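Local coordinates for EreC (Klebsiella pneumoniae, PDB 6XCQ), which probably inactivates macrolide antibiotics such as erythromycin by hydrolysing the ester bond of the lactone ring, so giving its bacterial host resistance, at residues L167-L170 against A171-K175; V176-H179 against L180-P183; L236-H239 against V240-D243; V280-S283 against Y284-G287. The protein carries 1 engineered substitution. All blocks are in the same frame, centred on the assembly; numbering follows the deposited sequence.

Interaction 1 of 4, residues L167-L170 against A171-K175; sequences LAQL and AEIIK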
ATOM      1  N   LEU A 167      20.173   0.854   0.621  1.00 18.36           N
ATOM      2  CA  LEU A 167      21.557   0.896   1.076  1.00 20.90           C
ATOM      3  C   LEU A 167      22.433   1.667   0.106  1.00 26.28           C
ATOM      4  O   LEU A 167      23.369   2.363   0.521  1.00 22.07           O
ATOM      5  CB  LEU A 167      22.100  -0.517   1.243  1.00 20.36           C
ATOM      6  CG  LEU A 167      21.601  -1.334   2.428  1.00 25.64           C
ATOM      7  CD1 LEU A 167      21.562  -2.801   2.032  1.00 32.60           C
ATOM      8  CD2 LEU A 167      22.486  -1.112   3.654  1.00 25.92           C
ATOM      9  N   ALA A 168      22.161   1.536  -1.191  1.00 20.15           N
ATOM     10  CA  ALA A 168      22.981   2.216  -2.185  1.00 18.19           C
ATOM     11  C   ALA A 168      22.780   3.722  -2.122  1.00 23.01           C
ATOM     12  O   ALA A 168      23.743   4.484  -2.249  1.00 22.08           O
ATOM     13  CB  ALA A 168      22.659   1.691  -3.587  1.00 17.29           C
ATOM     14  N   GLN A 169      21.533   4.169  -1.954  0.55 17.90           N
ATOM     15  CA  GLN A 169      21.295   5.595  -1.783  0.55 19.34           C
ATOM     16  C   GLN A 169      21.896   6.081  -0.474  0.55 23.63           C
ATOM     17  O   GLN A 169      22.535   7.140  -0.432  0.55 20.21           O
ATOM     18  CB  GLN A 169      19.796   5.907  -1.833  0.55 17.38           C
ATOM     19  CG  GLN A 169      19.511   7.395  -1.794  0.55 16.74           C
ATOM     20  CD  GLN A 169      18.071   7.727  -1.446  0.55 21.60           C
ATOM     21  OE1 GLN A 169      17.806   8.596  -0.617  0.55 26.31           O
ATOM     22  NE2 GLN A 169      17.135   7.042  -2.085  0.55 22.53           N
ATOM     23  N   LEU A 170      21.715   5.310   0.601  1.00 17.40           N
ATOM     24  CA  LEU A 170      22.334   5.668   1.878  1.00 19.74           C
ATOM     25  C   LEU A 170      23.847   5.839   1.731  1.00 23.64           C
ATOM     26  O   LEU A 170      24.431   6.804   2.250  1.00 20.18           O
ATOM     27  CB  LEU A 170      22.005   4.598   2.926  1.00 22.03           C
ATOM     28  CG  LEU A 170      22.598   4.756   4.337  1.00 19.24           C
ATOM     29  CD1 LEU A 170      22.118   6.055   4.972  1.00 13.95           C
ATOM     30  CD2 LEU A 170      22.215   3.553   5.203  1.00 25.01           C
ATOM     31  N   ALA A 171      24.498   4.926   1.006  1.00 18.61           N
ATOM     32  CA  ALA A 171      25.953   5.015   0.869  1.00 25.20           C
ATOM     33  C   ALA A 171      26.370   6.282   0.127  1.00 22.55           C
ATOM     34  O   ALA A 171      27.391   6.900   0.466  1.00 22.07           O
ATOM     35  CB  ALA A 171      26.500   3.768   0.170  1.00 19.92           C
ATOM     36  N   GLU A 172      25.595   6.691  -0.887  1.00 21.34           N
ATOM     37  CA  GLU A 172      25.912   7.929  -1.596  1.00 21.42           C
ATOM     38  C   GLU A 172      25.722   9.143  -0.699  1.00 23.85           C
ATOM     39  O   GLU A 172      26.545  10.067  -0.702  1.00 23.90           O
ATOM     40  CB  GLU A 172      25.046   8.073  -2.843  1.00 24.39           C
ATOM     41  CG  GLU A 172      25.195   6.959  -3.859  1.00 29.52           C
ATOM     42  CD  GLU A 172      24.071   6.984  -4.883  1.00 43.99           C
ATOM     43  OE1 GLU A 172      23.135   7.796  -4.705  1.00 38.26           O
ATOM     44  OE2 GLU A 172      24.120   6.199  -5.859  1.00 52.77           O
ATOM     45  N   ILE A 173      24.627   9.174   0.055  1.00 24.21           N
ATOM     46  CA  ILE A 173      24.400  10.288   0.969  1.00 18.37           C
ATOM     47  C   ILE A 173      25.485  10.320   2.037  1.00 16.24           C
ATOM     48  O   ILE A 173      26.126  11.352   2.268  1.00 22.66           O
ATOM     49  CB  ILE A 173      22.994  10.188   1.587  1.00 14.32           C
ATOM     50  CG1 ILE A 173      21.919  10.400   0.511  1.00 18.80           C
ATOM     51  CG2 ILE A 173      22.844  11.174   2.730  1.00 15.76           C
ATOM     52  CD1 ILE A 173      20.528   9.918   0.942  1.00 17.45           C
ATOM     53  N   ILE A 174      25.718   9.182   2.689  1.00 18.66           N
ATOM     54  CA  ILE A 174      26.680   9.121   3.784  1.00 18.98           C
ATOM     55  C   ILE A 174      28.061   9.552   3.302  1.00 29.64           C
ATOM     56  O   ILE A 174      28.808  10.223   4.028  1.00 21.22           O
ATOM     57  CB  ILE A 174      26.696   7.708   4.393  1.00 21.70           C
ATOM     58  CG1 ILE A 174      25.448   7.475   5.251  1.00 33.54           C
ATOM     59  CG2 ILE A 174      27.930   7.471   5.209  1.00 21.22           C
ATOM     60  CD1 ILE A 174      25.263   8.493   6.332  1.00 33.08           C
ATOM     61  N   LYS A 175      28.405   9.216   2.056  1.00 22.31           N
ATOM     62  CA  LYS A 175      29.702   9.628   1.522  1.00 20.68           C
ATOM     63  C   LYS A 175      29.874  11.134   1.596  1.00 23.22           C
ATOM     64  O   LYS A 175      30.986  11.631   1.829  1.00 24.16           O
ATOM     65  CB  LYS A 175      29.872   9.167   0.071  1.00 21.52           C
ATOM     66  CG  LYS A 175      31.243   9.560  -0.492  1.00 37.99           C
ATOM     67  CD  LYS A 175      31.248   9.708  -1.998  1.00 36.78           C
ATOM     68  CE  LYS A 175      32.146  10.874  -2.443  1.00 48.50           C
ATOM     69  NZ  LYS A 175      33.376  11.055  -1.603  1.00 46.31           N
TER
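Leu170 and Ile174 make the main apolar contact: they run alongside each other in the same direction, with Leu170 CD1 3.6 Å from Ile174 CG1. With CG anti to the backbone N (chi1 178°) the Leu170 side chain stands out from the helix, and of its two methyls CD1 leans toward Ile174. Gln169 and Ile173 repeat this alignment one residue back; in one of the two modelled conformers of Gln169, OE1 lies 3.4 Å from Ile173 CD1 and accepts from Arg251 NH1, both contacts being tentative. Glu172 CG, beside its own backbone N, lies against the previous turn, 3.3 Å from Ala168 O.

The backbone bonds are all of the i to i+4 kind and mark an unbroken alpha helix. Ile174 N gives the shortest, 2.7 Å to Leu170 O with an N-H...O angle of 170°, whereas Glu172 N reaches Ala168 O at 3.2 Å and 155°.

Leu170 packs on Ile252 and Ile173 on Lys247 and Ala248, all of helix 244-267, while Leu167 and Ala171 meet Leu188 and Val185 of helix 182-191. Helix 164-177 is thus packed against both neighbours within an all-helical part of the chain.

Interaction 2 of 4, residues V176-H179 against L180-P183; sequences VIDH and LIKP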
ATOM      1  N   VAL A 176      28.786  11.876   1.418  1.00 25.99           N
ATOM      2  CA  VAL A 176      28.868  13.328   1.454  1.00 21.84           C
ATOM      3  C   VAL A 176      28.846  13.841   2.883  1.00 23.05           C
ATOM      4  O   VAL A 176      29.689  14.655   3.275  1.00 23.70           O
ATOM      5  CB  VAL A 176      27.737  13.947   0.618  1.00 19.67           C
ATOM      6  CG1 VAL A 176      27.810  15.445   0.699  1.00 22.91           C
ATOM      7  CG2 VAL A 176      27.855  13.480  -0.839  1.00 26.48           C
ATOM      8  N   ILE A 177      27.899  13.373   3.693  1.00 15.15           N
ATOM      9  CA  ILE A 177      27.607  14.076   4.939  1.00 19.43           C
ATOM     10  C   ILE A 177      28.216  13.420   6.173  1.00 17.66           C
ATOM     11  O   ILE A 177      28.258  14.060   7.233  1.00 18.49           O
ATOM     12  CB  ILE A 177      26.085  14.235   5.137  1.00 22.24           C
ATOM     13  CG1 ILE A 177      25.473  12.921   5.621  1.00 16.25           C
ATOM     14  CG2 ILE A 177      25.408  14.692   3.844  1.00 19.76           C
ATOM     15  CD1 ILE A 177      23.973  13.007   5.937  1.00 14.09           C
ATOM     16  N   ASP A 178      28.632  12.154   6.093  1.00 20.63           N
ATOM     17  CA  ASP A 178      29.217  11.508   7.266  1.00 25.02           C
ATOM     18  C   ASP A 178      30.127  10.372   6.818  1.00 22.74           C
ATOM     19  O   ASP A 178      29.862   9.192   7.081  1.00 22.31           O
ATOM     20  CB  ASP A 178      28.112  11.019   8.225  1.00 16.26           C
ATOM     21  CG  ASP A 178      28.666  10.437   9.543  1.00 27.50           C
ATOM     22  OD1 ASP A 178      29.742  10.843  10.024  1.00 22.98           O
ATOM     23  OD2 ASP A 178      28.015   9.553  10.120  1.00 24.36           O
ATOM     24  N   HIS A 179      31.210  10.728   6.125  1.00 19.94           N
ATOM     25  CA  HIS A 179      32.076   9.717   5.525  1.00 23.42           C
ATOM     26  C   HIS A 179      32.700   8.785   6.557  1.00 20.29           C
ATOM     27  O   HIS A 179      33.067   7.658   6.206  1.00 26.64           O
ATOM     28  CB  HIS A 179      33.177  10.386   4.692  1.00 34.00           C
ATOM     29  CG  HIS A 179      33.887   9.443   3.773  1.00 40.32           C
ATOM     30  ND1 HIS A 179      34.887   8.596   4.203  1.00 45.36           N
ATOM     31  CD2 HIS A 179      33.732   9.198   2.448  1.00 51.07           C
ATOM     32  CE1 HIS A 179      35.320   7.874   3.185  1.00 43.33           C
ATOM     33  NE2 HIS A 179      34.639   8.223   2.107  1.00 36.32           N
ATOM     34  N   LEU A 180      32.784   9.211   7.823  1.00 19.82           N
ATOM     35  CA  LEU A 180      33.337   8.368   8.883  1.00 16.96           C
ATOM     36  C   LEU A 180      32.619   7.031   9.002  1.00 29.24           C
ATOM     37  O   LEU A 180      33.218   6.047   9.446  1.00 26.32           O
ATOM     38  CB  LEU A 180      33.261   9.093  10.226  1.00 20.85           C
ATOM     39  CG  LEU A 180      34.216  10.271  10.428  1.00 28.93           C
ATOM     40  CD1 LEU A 180      33.833  11.065  11.677  1.00 22.54           C
ATOM     41  CD2 LEU A 180      35.644   9.769  10.494  1.00 24.29           C
ATOM     42  N   ILE A 181      31.338   6.969   8.645  1.00 27.27           N
ATOM     43  CA  ILE A 181      30.568   5.742   8.816  1.00 27.49           C
ATOM     44  C   ILE A 181      30.322   5.038   7.482  1.00 30.87           C
ATOM     45  O   ILE A 181      29.573   4.056   7.424  1.00 32.82           O
ATOM     46  CB  ILE A 181      29.253   6.015   9.582  1.00 29.68           C
ATOM     47  CG1 ILE A 181      28.757   4.751  10.289  1.00 35.44           C
ATOM     48  CG2 ILE A 181      28.163   6.600   8.670  1.00 23.15           C
ATOM     49  CD1 ILE A 181      29.394   4.510  11.630  1.00 29.61           C
ATOM     50  N   LYS A 182      30.964   5.499   6.409  1.00 25.96           N
ATOM     51  CA  LYS A 182      30.811   4.843   5.112  1.00 23.26           C
ATOM     52  C   LYS A 182      31.338   3.410   5.061  1.00 32.14           C
ATOM     53  O   LYS A 182      30.718   2.587   4.364  1.00 37.23           O
ATOM     54  CB  LYS A 182      31.478   5.695   4.027  1.00 31.74           C
ATOM     55  CG  LYS A 182      31.553   5.027   2.662  1.00 47.16           C
ATOM     56  CD  LYS A 182      30.802   5.817   1.604  1.00 45.91           C
ATOM     57  CE  LYS A 182      31.287   5.469   0.207  1.00 51.05           C
ATOM     58  NZ  LYS A 182      31.215   4.010  -0.078  1.00 36.75           N
ATOM     59  N   PRO A 183      32.451   3.041   5.710  1.00 35.96           N
ATOM     60  CA  PRO A 183      32.832   1.615   5.692  1.00 35.79           C
ATOM     61  C   PRO A 183      31.763   0.719   6.296  1.00 30.93           C
ATOM     62  O   PRO A 183      31.507  -0.383   5.800  1.00 32.00           O
ATOM     63  CB  PRO A 183      34.124   1.583   6.518  1.00 31.47           C
ATOM     64  CG  PRO A 183      34.647   2.969   6.484  1.00 30.25           C
ATOM     65  CD  PRO A 183      33.458   3.867   6.404  1.00 37.71           C
TER
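Asp178, the first residue to leave helical geometry after helix 164-177, touches Ile181 with both its side chain and its backbone. Carboxylate oxygen OD2 of Asp178 sits 3.3 Å from the Ile181 CG2 methyl, and OD1 is 3.9 Å from Leu180 CB, so the carboxylate rests against aliphatic carbon of two successive residues. Asp178 CG lies anti to the backbone N (chi1 -175°), which brings the carboxylate beside Leu180 and Ile181; the Asp178 chain crosses Leu180 at about a right angle. Its charge is matched outside the turn, where OD2 forms a salt bridge with Arg228 NE. The backbone carbonyl of Asp178 accepts from Ile181 N at 3.1 Å, a nearly straight bond (167°) whose donor nonetheless stands above the carbonyl plane.

His179 follows the same i to i+3 pattern: its O accepts from Lys182 N at 3.0 Å, with the donor 65° out of the carbonyl plane. The two successive i to i+3 bonds mark a 3-10 turn. Over one face of the imidazole lies Lys182 CB, only loosely, 4.5 Å from His179 CD2. The ammonium end of Lys182 goes on to Asp186 OD2 in a salt bridge. His179 O also has Pro183 CD 3.8 Å away; the proline, which has no N-H to offer, falls in the first turn of the new helix, where no backbone partner is needed.

Ile181 is the N-cap of helix 182-191, so this one 3-10 turn reverses the chain between helices 164-177 and 182-191. Leu180 and Ile181 pack on Arg228, and Ile181 on Leu225, joining the corner to helix 212-231.

Interaction 3 of 4, residues L236-H239 against V240-D243; sequences LKKH and VNSD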
ATOM      1  N   LEU A 236      24.163  17.586  11.071  1.00 17.22           N
ATOM      2  CA  LEU A 236      23.950  17.101   9.709  1.00 19.37           C
ATOM      3  C   LEU A 236      22.836  17.850   8.995  1.00 22.32           C
ATOM      4  O   LEU A 236      22.750  17.776   7.761  1.00 17.86           O
ATOM      5  CB  LEU A 236      23.666  15.591   9.710  1.00 11.73           C
ATOM      6  CG  LEU A 236      24.810  14.743  10.300  1.00 18.16           C
ATOM      7  CD1 LEU A 236      24.433  13.281  10.388  1.00 18.38           C
ATOM      8  CD2 LEU A 236      26.133  14.916   9.550  1.00 20.20           C
ATOM      9  N   LYS A 237      21.989  18.562   9.741  1.00 18.96           N
ATOM     10  CA  LYS A 237      20.963  19.432   9.177  1.00 21.21           C
ATOM     11  C   LYS A 237      21.506  20.778   8.704  1.00 18.86           C
ATOM     12  O   LYS A 237      20.709  21.632   8.305  1.00 21.87           O
ATOM     13  CB  LYS A 237      19.850  19.674  10.199  1.00 15.18           C
ATOM     14  CG  LYS A 237      18.918  18.495  10.419  1.00 17.43           C
ATOM     15  CD  LYS A 237      17.917  18.870  11.524  1.00 27.50           C
ATOM     16  CE  LYS A 237      17.109  17.674  11.991  1.00 39.87           C
ATOM     17  NZ  LYS A 237      16.232  18.020  13.144  1.00 47.17           N
ATOM     18  N   LYS A 238      22.820  20.987   8.735  1.00 16.67           N
ATOM     19  CA  LYS A 238      23.389  22.235   8.230  1.00 25.85           C
ATOM     20  C   LYS A 238      22.986  22.470   6.769  1.00 26.24           C
ATOM     21  O   LYS A 238      22.688  21.536   6.020  1.00 22.59           O
ATOM     22  CB  LYS A 238      24.910  22.215   8.360  1.00 18.62           C
ATOM     23  CG  LYS A 238      25.595  21.153   7.507  1.00 20.82           C
ATOM     24  CD  LYS A 238      27.104  21.297   7.553  1.00 33.31           C
ATOM     25  CE  LYS A 238      27.742  20.178   8.336  1.00 28.17           C
ATOM     26  NZ  LYS A 238      29.208  20.352   8.442  1.00 35.07           N
ATOM     27  N   HIS A 239      22.998  23.747   6.365  1.00 25.31           N
ATOM     28  CA  HIS A 239      22.372  24.138   5.100  1.00 26.36           C
ATOM     29  C   HIS A 239      23.020  23.456   3.903  1.00 21.13           C
ATOM     30  O   HIS A 239      22.323  23.038   2.970  1.00 23.27           O
ATOM     31  CB  HIS A 239      22.424  25.659   4.921  1.00 36.61           C
ATOM     32  CG  HIS A 239      21.970  26.130   3.568  1.00 42.84           C
ATOM     33  ND1 HIS A 239      20.662  26.481   3.300  1.00 41.15           N
ATOM     34  CD2 HIS A 239      22.649  26.307   2.408  1.00 33.49           C
ATOM     35  CE1 HIS A 239      20.556  26.850   2.035  1.00 33.13           C
ATOM     36  NE2 HIS A 239      21.746  26.747   1.469  1.00 37.83           N
ATOM     37  N   VAL A 240      24.350  23.347   3.900  1.00 19.80           N
ATOM     38  CA  VAL A 240      25.043  22.804   2.737  1.00 21.45           C
ATOM     39  C   VAL A 240      24.620  21.373   2.443  1.00 19.88           C
ATOM     40  O   VAL A 240      24.775  20.904   1.312  1.00 20.43           O
ATOM     41  CB  VAL A 240      26.571  22.902   2.935  1.00 23.08           C
ATOM     42  CG1 VAL A 240      27.042  21.994   4.063  1.00 13.98           C
ATOM     43  CG2 VAL A 240      27.312  22.595   1.633  1.00 22.06           C
ATOM     44  N   ASN A 241      24.097  20.656   3.439  1.00 18.02           N
ATOM     45  CA  ASN A 241      23.635  19.287   3.236  1.00 24.69           C
ATOM     46  C   ASN A 241      22.216  19.206   2.689  1.00 20.74           C
ATOM     47  O   ASN A 241      21.724  18.093   2.488  1.00 18.84           O
ATOM     48  CB  ASN A 241      23.692  18.488   4.546  1.00 18.97           C
ATOM     49  CG  ASN A 241      25.112  18.175   4.978  1.00 20.46           C
ATOM     50  OD1 ASN A 241      26.062  18.341   4.211  1.00 18.63           O
ATOM     51  ND2 ASN A 241      25.265  17.719   6.211  1.00 15.23           N
ATOM     52  N   SER A 242      21.531  20.331   2.490  1.00 15.98           N
ATOM     53  CA  SER A 242      20.195  20.304   1.888  1.00 27.10           C
ATOM     54  C   SER A 242      19.326  19.351   2.710  1.00 24.70           C
ATOM     55  O   SER A 242      19.384  19.377   3.949  1.00 22.91           O
ATOM     56  CB  SER A 242      20.349  19.951   0.411  1.00 24.96           C
ATOM     57  OG  SER A 242      19.101  19.901  -0.256  1.00 29.80           O
ATOM     58  N   ASP A 243      18.545  18.476   2.084  1.00 24.16           N
ATOM     59  CA  ASP A 243      17.704  17.521   2.796  1.00 27.57           C
ATOM     60  C   ASP A 243      18.355  16.146   2.917  1.00 21.12           C
ATOM     61  O   ASP A 243      17.650  15.140   3.065  1.00 18.37           O
ATOM     62  CB  ASP A 243      16.335  17.403   2.110  1.00 27.38           C
ATOM     63  CG  ASP A 243      16.432  16.910   0.657  1.00 34.79           C
ATOM     64  OD1 ASP A 243      17.552  16.837   0.089  1.00 28.64           O
ATOM     65  OD2 ASP A 243      15.370  16.596   0.078  1.00 45.06           O
TER
HETATM   66  O   HOH W   1      20.579  17.647   5.874  1.00 23.37           O
HETATM   67  O   HOH W   2      19.218  21.702   5.472  1.00 29.97           O
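Asn241 reaches back five residues to Leu236, its amide nitrogen ND2 donating to Leu236 O at 3.0 Å. The N-H...O angle is 166° and the acceptor lies close to the plane of the Asn241 amide, so the amide donates along its own plane; at the carbonyl the donor is tilted 33° from that plane. Asn241 CG sits beside its backbone N (chi1 -71°), which folds the amide back under the helix end.

Lys238 adds an aliphatic layer. Its CG packs 3.7 Å from Asn241 ND2 and its CD 3.6 Å from Val240 CG1, where the lysine stem and the valine branch extend abreast.

Backbone bonds hold these side chains in position. Asn241 N donates to Lys238 O at 3.1 Å and Ser242 N to His239 O at 2.9 Å, both donors standing above the carbonyl planes. Two waters complete the second shell: one donates to Leu236 O and Ser242 O, the other to Lys237 O and to the same Ser242 O at 2.8 Å.

Overlapping i to i+3 bonds of this kind define a short 3-10 turn, and the second closes a type I beta-turn over Val240 and Asn241. Ser242, with positive phi, then redirects the chain toward helix 244-267, making this a compact helix-to-helix connection whose amide, together with a water, supplies donors to the last carbonyl of helix 233-236.

Interaction 4 of 4, residues V280-S283 against Y284-G287; sequences VRDS and YMAG
Met285 lays its terminal methyl over one face of the Arg281 guanidinium, CE standing 3.4 Å above the plane and offset toward its rim. The two chains cross obliquely, and the closest side-chain pair is Met285 CE with Arg281 NH2. The bend at the last torsion of Met285 (chi3 -72°) turns the methyl back along the helix, so that CE also comes within 3.6 Å of Asp282 OD1. The methyl thus sits between two charged ends whose own pairing is electrostatic only: Arg281 NH1 and Asp282 OD1 are 3.6 Å apart, with the oxygen well out of the guanidinium plane.

Ser283 instead folds its hydroxyl back onto the preceding turn, where OG donates to Val280 O at 2.9 Å. Tyr284 N reaches that oxygen at 3.1 Å from the same face of the carbonyl plane. The Tyr284 ring extends away from Val280-Ser283 to meet Tyr257 of helix 244-267, the ring planes at about 45°, and its side chain is about 3 Å, nearest atoms, from a bound propanediol that probably comes from the crystallisation liquor.

Arg281 NH2 forms salt bridges with Glu98 and Asp156, while Asp282 OD2 accepts from Met326 N and from ND2 of Asn309, the engineered residue. The methionine therefore contributes apolar cover to one guanidinium face and leaves NH2 to its two acidic partners, an arrangement that probably restricts rotation of the guanidinium.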
ATOM      1  N   VAL A 280       4.020  -5.117  11.967  1.00 18.50           N
ATOM      2  CA  VAL A 280       5.226  -4.289  11.945  1.00 15.54           C
ATOM      3  C   VAL A 280       5.335  -3.529  10.629  1.00 13.88           C
ATOM      4  O   VAL A 280       5.586  -2.319  10.614  1.00 14.22           O
ATOM      5  CB  VAL A 280       6.470  -5.151  12.219  1.00 17.95           C
ATOM      6  CG1 VAL A 280       7.719  -4.428  11.771  1.00 20.85           C
ATOM      7  CG2 VAL A 280       6.559  -5.481  13.707  1.00 13.73           C
ATOM      8  N   ARG A 281       5.152  -4.217   9.501  1.00 15.89           N
ATOM      9  CA  ARG A 281       5.169  -3.509   8.221  1.00 12.13           C
ATOM     10  C   ARG A 281       4.076  -2.444   8.147  1.00 11.29           C
ATOM     11  O   ARG A 281       4.325  -1.328   7.676  1.00 14.21           O
ATOM     12  CB  ARG A 281       5.023  -4.492   7.060  1.00 18.49           C
ATOM     13  CG  ARG A 281       4.939  -3.787   5.717  1.00 18.95           C
ATOM     14  CD  ARG A 281       4.657  -4.718   4.566  1.00 29.08           C
ATOM     15  NE  ARG A 281       3.919  -4.021   3.511  1.00 36.32           N
ATOM     16  CZ  ARG A 281       2.615  -4.154   3.279  1.00 38.59           C
ATOM     17  NH1 ARG A 281       1.876  -4.988   4.012  1.00 24.73           N
ATOM     18  NH2 ARG A 281       2.054  -3.463   2.292  1.00 26.16           N
ATOM     19  N   ASP A 282       2.853  -2.759   8.596  1.00 11.84           N
ATOM     20  CA  ASP A 282       1.795  -1.746   8.514  1.00 13.73           C
ATOM     21  C   ASP A 282       2.073  -0.547   9.410  1.00 15.77           C
ATOM     22  O   ASP A 282       1.607   0.561   9.120  1.00 13.70           O
ATOM     23  CB  ASP A 282       0.421  -2.296   8.888  1.00 12.55           C
ATOM     24  CG  ASP A 282      -0.298  -2.948   7.710  1.00 24.80           C
ATOM     25  OD1 ASP A 282       0.316  -3.785   7.020  1.00 26.29           O
ATOM     26  OD2 ASP A 282      -1.449  -2.549   7.437  1.00 12.84           O
ATOM     27  N   SER A 283       2.787  -0.736  10.515  1.00 15.89           N
ATOM     28  CA  SER A 283       3.076   0.439  11.332  1.00 15.10           C
ATOM     29  C   SER A 283       4.156   1.302  10.686  1.00 13.75           C
ATOM     30  O   SER A 283       4.138   2.521  10.841  1.00 14.80           O
ATOM     31  CB  SER A 283       3.482   0.037  12.756  1.00 18.98           C
ATOM     32  OG  SER A 283       4.770  -0.551  12.806  1.00 20.50           O
ATOM     33  N   TYR A 284       5.085   0.687   9.950  1.00 14.26           N
ATOM     34  CA  TYR A 284       5.997   1.461   9.117  1.00 17.35           C
ATOM     35  C   TYR A 284       5.237   2.352   8.144  1.00 19.08           C
ATOM     36  O   TYR A 284       5.458   3.567   8.097  1.00 14.26           O
ATOM     37  CB  TYR A 284       6.940   0.531   8.354  1.00 17.90           C
ATOM     38  CG  TYR A 284       7.840   1.293   7.424  1.00 19.97           C
ATOM     39  CD1 TYR A 284       8.997   1.898   7.902  1.00 18.05           C
ATOM     40  CD2 TYR A 284       7.524   1.439   6.074  1.00 19.46           C
ATOM     41  CE1 TYR A 284       9.830   2.613   7.068  1.00 28.49           C
ATOM     42  CE2 TYR A 284       8.353   2.148   5.227  1.00 22.13           C
ATOM     43  CZ  TYR A 284       9.507   2.733   5.733  1.00 31.25           C
ATOM     44  OH  TYR A 284      10.346   3.448   4.913  1.00 24.15           O
ATOM     45  N   MET A 285       4.339   1.757   7.342  1.00 11.90           N
ATOM     46  CA  MET A 285       3.534   2.536   6.401  1.00 15.11           C
ATOM     47  C   MET A 285       2.799   3.690   7.083  1.00 15.39           C
ATOM     48  O   MET A 285       2.786   4.815   6.569  1.00 16.89           O
ATOM     49  CB  MET A 285       2.533   1.619   5.687  1.00 15.98           C
ATOM     50  CG  MET A 285       3.221   0.703   4.689  1.00 19.43           C
ATOM     51  SD  MET A 285       2.055  -0.093   3.589  1.00 35.77           S
ATOM     52  CE  MET A 285       1.365  -1.205   4.766  1.00 14.32           C
ATOM     53  N   ALA A 286       2.162   3.425   8.234  1.00 14.71           N
ATOM     54  CA  ALA A 286       1.466   4.493   8.953  1.00 12.41           C
ATOM     55  C   ALA A 286       2.432   5.601   9.354  1.00 12.52           C
ATOM     56  O   ALA A 286       2.092   6.788   9.281  1.00 16.76           O
ATOM     57  CB  ALA A 286       0.765   3.947  10.198  1.00 12.07           C
ATOM     58  N   GLY A 287       3.634   5.222   9.785  1.00 15.60           N
ATOM     59  CA  GLY A 287       4.645   6.213  10.120  1.00 20.27           C
ATOM     60  C   GLY A 287       5.044   7.081   8.940  1.00 17.93           C
ATOM     61  O   GLY A 287       5.149   8.304   9.066  1.00 18.57           O
TER

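Overall arrangement
The four contacts follow one another along the chain, each local, and none nests within or crosses another. Interaction 1 lies inside helix 164-177; interaction 2 closes the corner leading to helix 182-191, and the two touch where Ile174 CG2 meets Ile181 CG2 at 3.6 Å. Interaction 3 closes the connection between helices 233-236 and 244-267 and comes back to the same corner, Leu236 CD2 lying 3.3 Å from Ile177 O. Interaction 4, on helix 279-295, stands apart, about 23 Å, centre to centre, from interaction 1. Helix 244-267 links these regions, packing on interaction 1 through Ile252 and on interaction 4 through Tyr257.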